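Local coordinates for IPT/TIG domain-containing protein BACOVA_02650 (Bacteroides ovatus, PDB 5E7H) that binds polysaccharide at the bacterial cell surface and probably captures xyloglucan there before its transport into the periplasm for degradation, at residues Thr121-Ser132 with Gly242-Asp253; Val168-Gln178 with Ala188-Ser196. All blocks are in the same frame, centred on the assembly; numbering follows the deposited sequence.

In the fold
Both contacts lie in the C-terminal xyloglucan-binding domain of the chain, their centres about 9 Å apart. Along the sequence, both segments of interaction 2, 168-178 and 188-196, fall between the two segments of interaction 1, 121-132 and 242-253. Interaction 1 pairs strands of one antiparallel sheet; interaction 2 is built on the hairpin of strands 176-181 and 189-192, which ends the other sheet of the domain. The sheets meet where the F252 and F177 rings pack edge-to-face; I248 packs on F172 and P175 of the loop that leads into strand 176-181. A probable backbone hydrogen bond between E249 and K169 extends the pairing of 246-259 with 160-168 within the first sheet.

Interaction 1: residues Thr121-Ser132 with Gly242-Asp253; sequences TCLGITGTVSAS and GSSQATIEVYFD. With NA (sodium ion), chain I; ACT (acetate ion), chain H.
L123 and F252 form a hydrogen-bonded antiparallel pair in the buried half of this contact, their side chains alongside each other and CD2 of L123 3.9 Å from CD1 of F252. CG1 of I125 reaches CE1 of the same ring, so branched and aromatic residues fill this face. I125 N donates to V250 O at 2.8 Å in an almost straight bond (172°). The other face carries Y251. Its CG stands anti to its carbonyl carbon (chi1 -57°), and the ring passes beside G124, where a CB would lie tightly against CE1; glycine gives the ring this room. C122 SG makes an oblique sulfur-aromatic contact, 5.0 Å from the Y251 ring centroid. The Y251 hydroxyl donates to E249 OE2 at 2.6 Å, on the lone pair turned away from OE1.

Past G127 the face of T128 and T247 is open to solvent, while V129 and I248 on the other face stay buried against W136. T128 OG1 and T247 OG1 share a 2.9 Å hydrogen bond, hydroxyls suited to a wet surface, while T128 N binds an acetate. At the opposite end both D253 carboxylate oxygens and T121 O bind a sodium ion; N92, N119 and a water complete the site. This is an inner strand pairing of an antiparallel sheet in the xyloglucan-binding domain, with 105-108 and 160-168 as the next strands, ending in a sodium site.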
loop_
_atom_site.group_PDB
_atom_site.type_symbol
_atom_site.label_atom_id
_atom_site.label_comp_id
_atom_site.label_asym_id
_atom_site.label_seq_id
_atom_site.Cartn_x
_atom_site.Cartn_y
_atom_site.Cartn_z
ATOM N N THR A 121 4.916 13.389 -0.083
ATOM C CA THR A 121 5.960 12.930 0.826
ATOM C C THR A 121 5.815 11.462 1.184
ATOM O O THR A 121 4.732 11.006 1.504
ATOM C CB THR A 121 5.917 13.746 2.101
ATOM O OG1 THR A 121 6.000 15.132 1.773
ATOM C CG2 THR A 121 7.078 13.383 3.018
ATOM N N CYS A 122 6.920 10.723 1.177
ATOM C CA CYS A 122 6.932 9.349 1.651
ATOM C C CYS A 122 8.036 9.172 2.685
ATOM O O CYS A 122 8.976 9.969 2.760
ATOM C CB CYS A 122 7.090 8.347 0.504
ATOM S SG CYS A 122 8.595 8.459 -0.458
ATOM N N LEU A 123 7.880 8.130 3.496
ATOM C CA LEU A 123 8.858 7.728 4.509
ATOM C C LEU A 123 9.976 6.940 3.865
ATOM O O LEU A 123 9.709 6.029 3.092
ATOM C CB LEU A 123 8.176 6.857 5.573
ATOM C CG LEU A 123 9.079 6.087 6.552
ATOM C CD1 LEU A 123 9.818 7.050 7.455
ATOM C CD2 LEU A 123 8.278 5.092 7.356
ATOM N N GLY A 124 11.211 7.295 4.188
ATOM C CA GLY A 124 12.362 6.531 3.747
ATOM C C GLY A 124 13.087 5.896 4.910
ATOM O O GLY A 124 13.384 6.550 5.918
ATOM N N ILE A 125 13.376 4.610 4.754
ATOM C CA ILE A 125 14.286 3.905 5.646
ATOM C C ILE A 125 15.425 3.441 4.746
ATOM O O ILE A 125 15.271 2.474 3.988
ATOM C CB ILE A 125 13.602 2.734 6.336
ATOM C CG1 ILE A 125 12.418 3.192 7.188
ATOM C CG2 ILE A 125 14.612 1.932 7.189
ATOM C CD1 ILE A 125 12.751 3.954 8.384
ATOM N N THR A 126 16.543 4.154 4.782
ATOM C CA THR A 126 17.612 3.924 3.831
ATOM C C THR A 126 18.948 3.976 4.541
ATOM O O THR A 126 19.119 4.665 5.551
ATOM C CB THR A 126 17.612 4.970 2.702
ATOM O OG1 THR A 126 18.157 6.210 3.186
ATOM C CG2 THR A 126 16.210 5.190 2.144
ATOM N N GLY A 127 19.923 3.270 3.990
ATOM C CA GLY A 127 21.263 3.349 4.497
ATOM C C GLY A 127 21.854 2.015 4.873
ATOM O O GLY A 127 21.274 0.961 4.622
ATOM N N THR A 128 22.997 2.091 5.534
ATOM C CA THR A 128 23.765 0.911 5.888
ATOM C C THR A 128 23.552 0.568 7.360
ATOM O O THR A 128 23.598 1.460 8.213
ATOM C CB THR A 128 25.239 1.131 5.623
ATOM O OG1 THR A 128 25.421 1.633 4.294
ATOM C CG2 THR A 128 25.972 -0.159 5.741
ATOM N N VAL A 129 23.318 -0.714 7.636
ATOM C CA VAL A 129 23.106 -1.193 9.007
ATOM C C VAL A 129 24.053 -2.350 9.310
ATOM O O VAL A 129 24.257 -3.233 8.487
ATOM C CB VAL A 129 21.612 -1.604 9.240
ATOM C CG1 VAL A 129 21.140 -2.665 8.256
ATOM C CG2 VAL A 129 21.383 -2.055 10.703
ATOM N N SER A 130 24.659 -2.313 10.489
ATOM C CA SER A 130 25.580 -3.373 10.885
ATOM C C SER A 130 24.862 -4.711 11.048
ATOM O O SER A 130 23.636 -4.767 11.122
ATOM C CB SER A 130 26.283 -3.028 12.205
ATOM O OG SER A 130 25.414 -3.310 13.291
ATOM N N ALA A 131 25.636 -5.791 11.125
ATOM C CA ALA A 131 25.107 -7.089 11.516
ATOM C C ALA A 131 24.466 -7.003 12.903
ATOM O O ALA A 131 24.826 -6.133 13.696
ATOM C CB ALA A 131 26.230 -8.157 11.522
ATOM N N SER A 132 23.545 -7.930 13.182
ATOM C CA SER A 132 22.921 -8.113 14.508
ATOM C C SER A 132 22.688 -6.788 15.228
ATOM O O SER A 132 23.240 -6.533 16.297
ATOM C CB SER A 132 23.772 -9.056 15.365
ATOM O OG SER A 132 23.954 -10.298 14.700
ATOM N N GLY A 242 20.350 -10.154 10.947
ATOM C CA GLY A 242 21.254 -10.922 10.098
ATOM C C GLY A 242 22.709 -10.858 10.529
ATOM O O GLY A 242 23.108 -9.970 11.272
ATOM N N SER A 243 23.502 -11.813 10.055
ATOM C CA SER A 243 24.902 -11.921 10.467
ATOM C C SER A 243 25.843 -11.006 9.681
ATOM O O SER A 243 27.042 -10.947 9.983
ATOM C CB SER A 243 25.370 -13.365 10.325
ATOM O OG SER A 243 25.265 -13.788 8.980
ATOM N N SER A 244 25.313 -10.312 8.681
ATOM C CA SER A 244 26.089 -9.391 7.858
ATOM C C SER A 244 25.490 -8.003 7.811
ATOM O O SER A 244 24.266 -7.808 7.819
ATOM C CB SER A 244 26.206 -9.913 6.423
ATOM O OG SER A 244 26.802 -8.944 5.563
ATOM N N GLN A 245 26.382 -7.037 7.714
ATOM C CA GLN A 245 26.029 -5.679 7.338
ATOM C C GLN A 245 25.203 -5.710 6.054
ATOM O O GLN A 245 25.381 -6.593 5.220
ATOM C CB GLN A 245 27.311 -4.857 7.150
ATOM C CG GLN A 245 27.118 -3.402 6.782
ATOM C CD GLN A 245 28.441 -2.670 6.523
ATOM O OE1 GLN A 245 28.431 -1.585 5.947
ATOM N NE2 GLN A 245 29.568 -3.257 6.919
ATOM N N ALA A 246 24.305 -4.749 5.915
ATOM C CA ALA A 246 23.500 -4.628 4.711
ATOM C C ALA A 246 23.171 -3.181 4.456
ATOM O O ALA A 246 23.075 -2.392 5.386
ATOM C CB ALA A 246 22.215 -5.420 4.865
ATOM N N THR A 247 22.917 -2.843 3.200
ATOM C CA THR A 247 22.475 -1.511 2.853
ATOM C C THR A 247 21.130 -1.700 2.189
ATOM O O THR A 247 20.969 -2.577 1.339
ATOM C CB THR A 247 23.513 -0.808 1.952
ATOM O OG1 THR A 247 24.731 -0.636 2.702
ATOM C CG2 THR A 247 23.013 0.533 1.468
ATOM N N ILE A 248 20.141 -0.931 2.625
ATOM C CA ILE A 248 18.807 -1.058 2.054
ATOM C C ILE A 248 18.289 0.321 1.678
ATOM O O ILE A 248 18.834 1.336 2.100
ATOM C CB ILE A 248 17.825 -1.769 3.018
ATOM C CG1 ILE A 248 17.382 -0.850 4.178
ATOM C CG2 ILE A 248 18.458 -3.073 3.554
ATOM C CD1 ILE A 248 16.323 -1.451 5.111
ATOM N N GLU A 249 17.244 0.350 0.856
ATOM C CA GLU A 249 16.599 1.599 0.468
ATOM C C GLU A 249 15.132 1.286 0.257
ATOM O O GLU A 249 14.761 0.686 -0.763
ATOM C CB GLU A 249 17.253 2.196 -0.779
ATOM C CG GLU A 249 16.674 3.523 -1.169
ATOM C CD GLU A 249 17.306 4.127 -2.408
ATOM O OE1 GLU A 249 18.225 3.510 -3.011
ATOM O OE2 GLU A 249 16.878 5.237 -2.766
ATOM N N VAL A 250 14.312 1.647 1.243
ATOM C CA VAL A 250 12.898 1.261 1.266
ATOM C C VAL A 250 12.060 2.488 1.556
ATOM O O VAL A 250 12.377 3.257 2.470
ATOM C CB VAL A 250 12.625 0.177 2.320
ATOM C CG1 VAL A 250 11.165 -0.273 2.290
ATOM C CG2 VAL A 250 13.563 -1.014 2.103
ATOM N N TYR A 251 10.995 2.683 0.779
ATOM C CA TYR A 251 10.079 3.810 0.985
ATOM C C TYR A 251 8.680 3.294 1.251
ATOM O O TYR A 251 8.308 2.232 0.747
ATOM C CB TYR A 251 10.054 4.761 -0.238
ATOM C CG TYR A 251 11.436 5.296 -0.560
ATOM C CD1 TYR A 251 11.954 6.388 0.117
ATOM C CD2 TYR A 251 12.255 4.645 -1.471
ATOM C CE1 TYR A 251 13.235 6.837 -0.126
ATOM C CE2 TYR A 251 13.536 5.093 -1.729
ATOM C CZ TYR A 251 14.024 6.187 -1.042
ATOM O OH TYR A 251 15.304 6.658 -1.251
ATOM N N PHE A 252 7.930 4.055 2.049
ATOM C CA PHE A 252 6.547 3.722 2.428
ATOM C C PHE A 252 5.623 4.915 2.259
ATOM O O PHE A 252 6.020 6.050 2.508
ATOM C CB PHE A 252 6.445 3.295 3.904
ATOM C CG PHE A 252 7.315 2.137 4.318
ATOM C CD1 PHE A 252 8.651 2.317 4.647
ATOM C CD2 PHE A 252 6.779 0.873 4.429
ATOM C CE1 PHE A 252 9.427 1.234 5.043
ATOM C CE2 PHE A 252 7.560 -0.195 4.837
ATOM C CZ PHE A 252 8.880 0.002 5.148
ATOM N N ASP A 253 4.368 4.669 1.884
ATOM C CA ASP A 253 3.373 5.751 1.880
ATOM C C ASP A 253 1.962 5.193 2.002
ATOM O O ASP A 253 1.713 4.007 1.778
ATOM C CB ASP A 253 3.498 6.582 0.600
ATOM C CG ASP A 253 3.009 8.003 0.742
ATOM O OD1 ASP A 253 2.516 8.432 1.797
ATOM O OD2 ASP A 253 3.130 8.744 -0.265
HETATM NA NA NA I . 2.315 10.855 0.757
HETATM C C ACT H . 23.488 5.836 5.979
HETATM O O ACT H . 23.020 6.585 5.080
HETATM O OXT ACT H . 24.221 4.860 5.668
HETATM C CH3 ACT H . 23.162 6.104 7.427
HETATM O O HOH W 1 -0.022 10.304 -0.293
#

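Interaction 2: residues Val168-Gln178 with Ala188-Ser196; sequences VKEVFTGPVFQ and ALNGYVPVS. With FMT (formic acid), chain C; FMT (formic acid), chain D.
F177 and Y192 pair through two backbone hydrogen bonds. F177 N donates to Y192 O at 2.8 Å, and Y192 N returns a bond of 2.9 Å to F177 O. The same Y192 O also lies in plane at the edge of the F177 ring. G191 faces F177 as well, making a G1 beta bulge; its positive phi (69°) is a backbone shape that glycine adopts readily.

Among the apolar contacts, P194 crosses the F177 side chain at about a right angle, bringing its CD within 3.9 Å of F177 CD2. The rigid proline ring also places CD at the edge of the F172 ring and CB 4.2 Å from V168 CG2. V193 joins in with both branches, CG1 toward F172 CE1 and CG2 4.2 Å from V176 CG1. The beta-branched V176 also packs its CB on G191 CA.

Polar side chains meet farther along. Q178 is fully stretched, its CG opposite the backbone N (chi1 174°), and lies beside N190 with the two amide planes 42° apart; N190 OD1 sits 3.3 Å from Q178 CG. The end of Q178 reaches A188, whose CB is 3.4 Å from NE2. Exchanging Q178 for an alanine would probably leave N190 and the methyl of A188 without their packing partner and free the asparagine amide to turn.

The two backbone bonds thus fix the register of the bulged hairpin, while P194 packs on both F177 of the hairpin and V168 at the end of strand 160-168, so that van der Waals contact brings parts of both sheets together.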
loop_
_atom_site.group_PDB
_atom_site.type_symbol
_atom_site.label_atom_id
_atom_site.label_comp_id
_atom_site.label_asym_id
_atom_site.label_seq_id
_atom_site.Cartn_x
_atom_site.Cartn_y
_atom_site.Cartn_z
ATOM N N VAL A 168 10.971 -0.945 -2.770
ATOM C CA VAL A 168 12.243 -1.546 -2.361
ATOM C C VAL A 168 13.233 -1.431 -3.525
ATOM O O VAL A 168 12.958 -1.919 -4.633
ATOM C CB VAL A 168 12.066 -3.021 -1.968
ATOM C CG1 VAL A 168 13.439 -3.681 -1.679
ATOM C CG2 VAL A 168 11.099 -3.157 -0.783
ATOM N N LYS A 169 14.379 -0.785 -3.312
ATOM C CA LYS A 169 15.350 -0.604 -4.395
ATOM C C LYS A 169 15.947 -1.931 -4.856
ATOM O O LYS A 169 16.044 -2.190 -6.080
ATOM C CB LYS A 169 16.475 0.344 -3.963
ATOM C CG LYS A 169 17.520 0.644 -5.051
ATOM C CD LYS A 169 16.944 1.570 -6.093
ATOM C CE LYS A 169 17.933 1.839 -7.221
ATOM N NZ LYS A 169 19.067 2.665 -6.750
ATOM N N GLU A 170 16.408 -2.737 -3.893
ATOM C CA GLU A 170 17.073 -4.020 -4.160
ATOM C C GLU A 170 16.728 -4.973 -3.048
ATOM O O GLU A 170 16.534 -4.549 -1.905
ATOM C CB GLU A 170 18.608 -3.883 -4.222
ATOM C CG GLU A 170 19.173 -2.709 -4.997
ATOM C CD GLU A 170 19.324 -2.983 -6.484
ATOM O OE1 GLU A 170 18.842 -4.037 -6.958
ATOM O OE2 GLU A 170 19.937 -2.139 -7.177
ATOM N N VAL A 171 16.686 -6.268 -3.351
ATOM C CA VAL A 171 16.448 -7.232 -2.299
ATOM C C VAL A 171 17.628 -7.217 -1.337
ATOM O O VAL A 171 18.765 -6.864 -1.707
ATOM C CB VAL A 171 16.229 -8.655 -2.844
ATOM C CG1 VAL A 171 14.921 -8.707 -3.653
ATOM C CG2 VAL A 171 17.401 -9.095 -3.660
ATOM N N PHE A 172 17.335 -7.601 -0.115
ATOM C CA PHE A 172 18.325 -7.621 0.959
ATOM C C PHE A 172 18.154 -8.878 1.787
ATOM O O PHE A 172 17.113 -9.533 1.743
ATOM C CB PHE A 172 18.198 -6.357 1.827
ATOM C CG PHE A 172 16.786 -6.034 2.239
ATOM C CD1 PHE A 172 16.188 -6.678 3.311
ATOM C CD2 PHE A 172 16.055 -5.065 1.558
ATOM C CE1 PHE A 172 14.889 -6.374 3.687
ATOM C CE2 PHE A 172 14.772 -4.764 1.920
ATOM C CZ PHE A 172 14.178 -5.407 2.986
ATOM N N THR A 173 19.203 -9.227 2.527
ATOM C CA THR A 173 19.192 -10.397 3.384
ATOM C C THR A 173 19.656 -10.005 4.778
ATOM O O THR A 173 20.829 -9.661 4.985
ATOM C CB THR A 173 20.105 -11.518 2.847
ATOM O OG1 THR A 173 19.727 -11.837 1.505
ATOM C CG2 THR A 173 19.992 -12.761 3.727
ATOM N N GLY A 174 18.729 -10.067 5.725
ATOM C CA GLY A 174 19.009 -9.753 7.119
ATOM C C GLY A 174 17.985 -8.777 7.666
ATOM O O GLY A 174 17.243 -9.104 8.592
ATOM N N PRO A 175 17.928 -7.571 7.086
ATOM C CA PRO A 175 17.044 -6.552 7.660
ATOM C C PRO A 175 15.570 -6.940 7.619
ATOM O O PRO A 175 15.129 -7.613 6.680
ATOM C CB PRO A 175 17.338 -5.324 6.800
ATOM C CG PRO A 175 18.762 -5.527 6.380
ATOM C CD PRO A 175 18.879 -6.992 6.125
ATOM N N VAL A 176 14.846 -6.543 8.657
ATOM C CA VAL A 176 13.396 -6.769 8.750
ATOM C C VAL A 176 12.708 -5.569 9.368
ATOM O O VAL A 176 13.357 -4.723 9.984
ATOM C CB VAL A 176 13.051 -8.011 9.602
ATOM C CG1 VAL A 176 13.601 -9.276 8.982
ATOM C CG2 VAL A 176 13.546 -7.837 11.054
ATOM N N PHE A 177 11.384 -5.529 9.231
ATOM C CA PHE A 177 10.571 -4.450 9.759
ATOM C C PHE A 177 9.608 -4.932 10.825
ATOM O O PHE A 177 9.104 -6.061 10.776
ATOM C CB PHE A 177 9.783 -3.770 8.636
ATOM C CG PHE A 177 10.651 -3.037 7.664
ATOM C CD1 PHE A 177 10.989 -1.705 7.875
ATOM C CD2 PHE A 177 11.185 -3.684 6.561
ATOM C CE1 PHE A 177 11.826 -1.026 6.998
ATOM C CE2 PHE A 177 12.017 -2.999 5.673
ATOM C CZ PHE A 177 12.340 -1.674 5.902
ATOM N N GLN A 178 9.386 -4.055 11.793
ATOM C CA GLN A 178 8.327 -4.197 12.791
ATOM C C GLN A 178 7.296 -3.113 12.534
ATOM O O GLN A 178 7.648 -1.958 12.321
ATOM C CB GLN A 178 8.898 -4.076 14.214
ATOM C CG GLN A 178 7.829 -4.059 15.306
ATOM C CD GLN A 178 8.361 -3.774 16.670
ATOM O OE1 GLN A 178 9.515 -3.379 16.865
ATOM N NE2 GLN A 178 7.504 -3.973 17.644
ATOM N N ALA A 188 2.551 -6.560 18.020
ATOM C CA ALA A 188 3.141 -6.054 16.786
ATOM C C ALA A 188 3.517 -7.128 15.771
ATOM O O ALA A 188 3.734 -8.286 16.121
ATOM C CB ALA A 188 4.360 -5.237 17.119
ATOM N N LEU A 189 3.587 -6.714 14.512
ATOM C CA LEU A 189 4.111 -7.544 13.443
ATOM C C LEU A 189 5.615 -7.409 13.478
ATOM O O LEU A 189 6.122 -6.312 13.372
ATOM C CB LEU A 189 3.547 -7.111 12.098
ATOM C CG LEU A 189 4.156 -7.734 10.845
ATOM C CD1 LEU A 189 3.911 -9.235 10.862
ATOM C CD2 LEU A 189 3.578 -7.090 9.593
ATOM N N ASN A 190 6.319 -8.521 13.637
ATOM C CA ASN A 190 7.779 -8.498 13.651
ATOM C C ASN A 190 8.354 -9.362 12.550
ATOM O O ASN A 190 7.702 -10.293 12.068
ATOM C CB ASN A 190 8.318 -8.951 15.000
ATOM C CG ASN A 190 8.342 -7.825 16.006
ATOM O OD1 ASN A 190 9.204 -6.937 15.963
ATOM N ND2 ASN A 190 7.397 -7.850 16.907
ATOM N N GLY A 191 9.592 -9.063 12.167
ATOM C CA GLY A 191 10.300 -9.866 11.193
ATOM C C GLY A 191 9.767 -9.787 9.779
ATOM O O GLY A 191 9.962 -10.717 8.977
ATOM N N TYR A 192 9.131 -8.675 9.456
ATOM C CA TYR A 192 8.443 -8.522 8.176
ATOM C C TYR A 192 9.364 -8.038 7.072
ATOM O O TYR A 192 10.089 -7.059 7.238
ATOM C CB TYR A 192 7.266 -7.549 8.314
ATOM C CG TYR A 192 6.467 -7.379 7.038
ATOM C CD1 TYR A 192 5.669 -8.406 6.572
ATOM C CD2 TYR A 192 6.530 -6.209 6.287
ATOM C CE1 TYR A 192 4.945 -8.274 5.394
ATOM C CE2 TYR A 192 5.799 -6.074 5.107
ATOM C CZ TYR A 192 5.027 -7.117 4.676
ATOM O OH TYR A 192 4.311 -7.022 3.493
ATOM N N VAL A 193 9.316 -8.738 5.942
ATOM C CA VAL A 193 9.957 -8.295 4.718
ATOM C C VAL A 193 8.846 -7.944 3.711
ATOM O O VAL A 193 8.009 -8.799 3.433
ATOM C CB VAL A 193 10.880 -9.378 4.132
ATOM C CG1 VAL A 193 11.544 -8.900 2.853
ATOM C CG2 VAL A 193 11.942 -9.795 5.182
ATOM N N PRO A 194 8.837 -6.706 3.198
ATOM C CA PRO A 194 7.778 -6.303 2.251
ATOM C C PRO A 194 7.627 -7.243 1.070
ATOM O O PRO A 194 8.625 -7.570 0.420
ATOM C CB PRO A 194 8.234 -4.931 1.793
ATOM C CG PRO A 194 8.985 -4.383 2.981
ATOM C CD PRO A 194 9.723 -5.572 3.524
ATOM N N VAL A 195 6.395 -7.703 0.840
ATOM C CA VAL A 195 6.063 -8.526 -0.322
ATOM C C VAL A 195 4.787 -7.980 -0.944
ATOM O O VAL A 195 3.920 -7.451 -0.274
ATOM C CB VAL A 195 5.877 -10.016 0.017
ATOM C CG1 VAL A 195 7.211 -10.658 0.399
ATOM C CG2 VAL A 195 4.851 -10.209 1.119
ATOM N N SER A 196 4.677 -8.157 -2.246
ATOM C CA SER A 196 3.539 -7.632 -2.984
ATOM C C SER A 196 2.256 -8.415 -2.735
ATOM O O SER A 196 2.254 -9.652 -2.787
ATOM C CB SER A 196 3.863 -7.651 -4.478
ATOM O OG SER A 196 2.685 -7.451 -5.237
HETATM C C FMT C . 18.951 6.132 -8.020
HETATM O O1 FMT C . 18.929 5.700 -9.199
HETATM O O2 FMT C . 18.020 5.814 -7.236
HETATM C C FMT D . 21.302 2.641 -10.089
HETATM O O1 FMT D . 20.684 3.603 -9.560
HETATM O O2 FMT D . 22.014 1.884 -9.373
#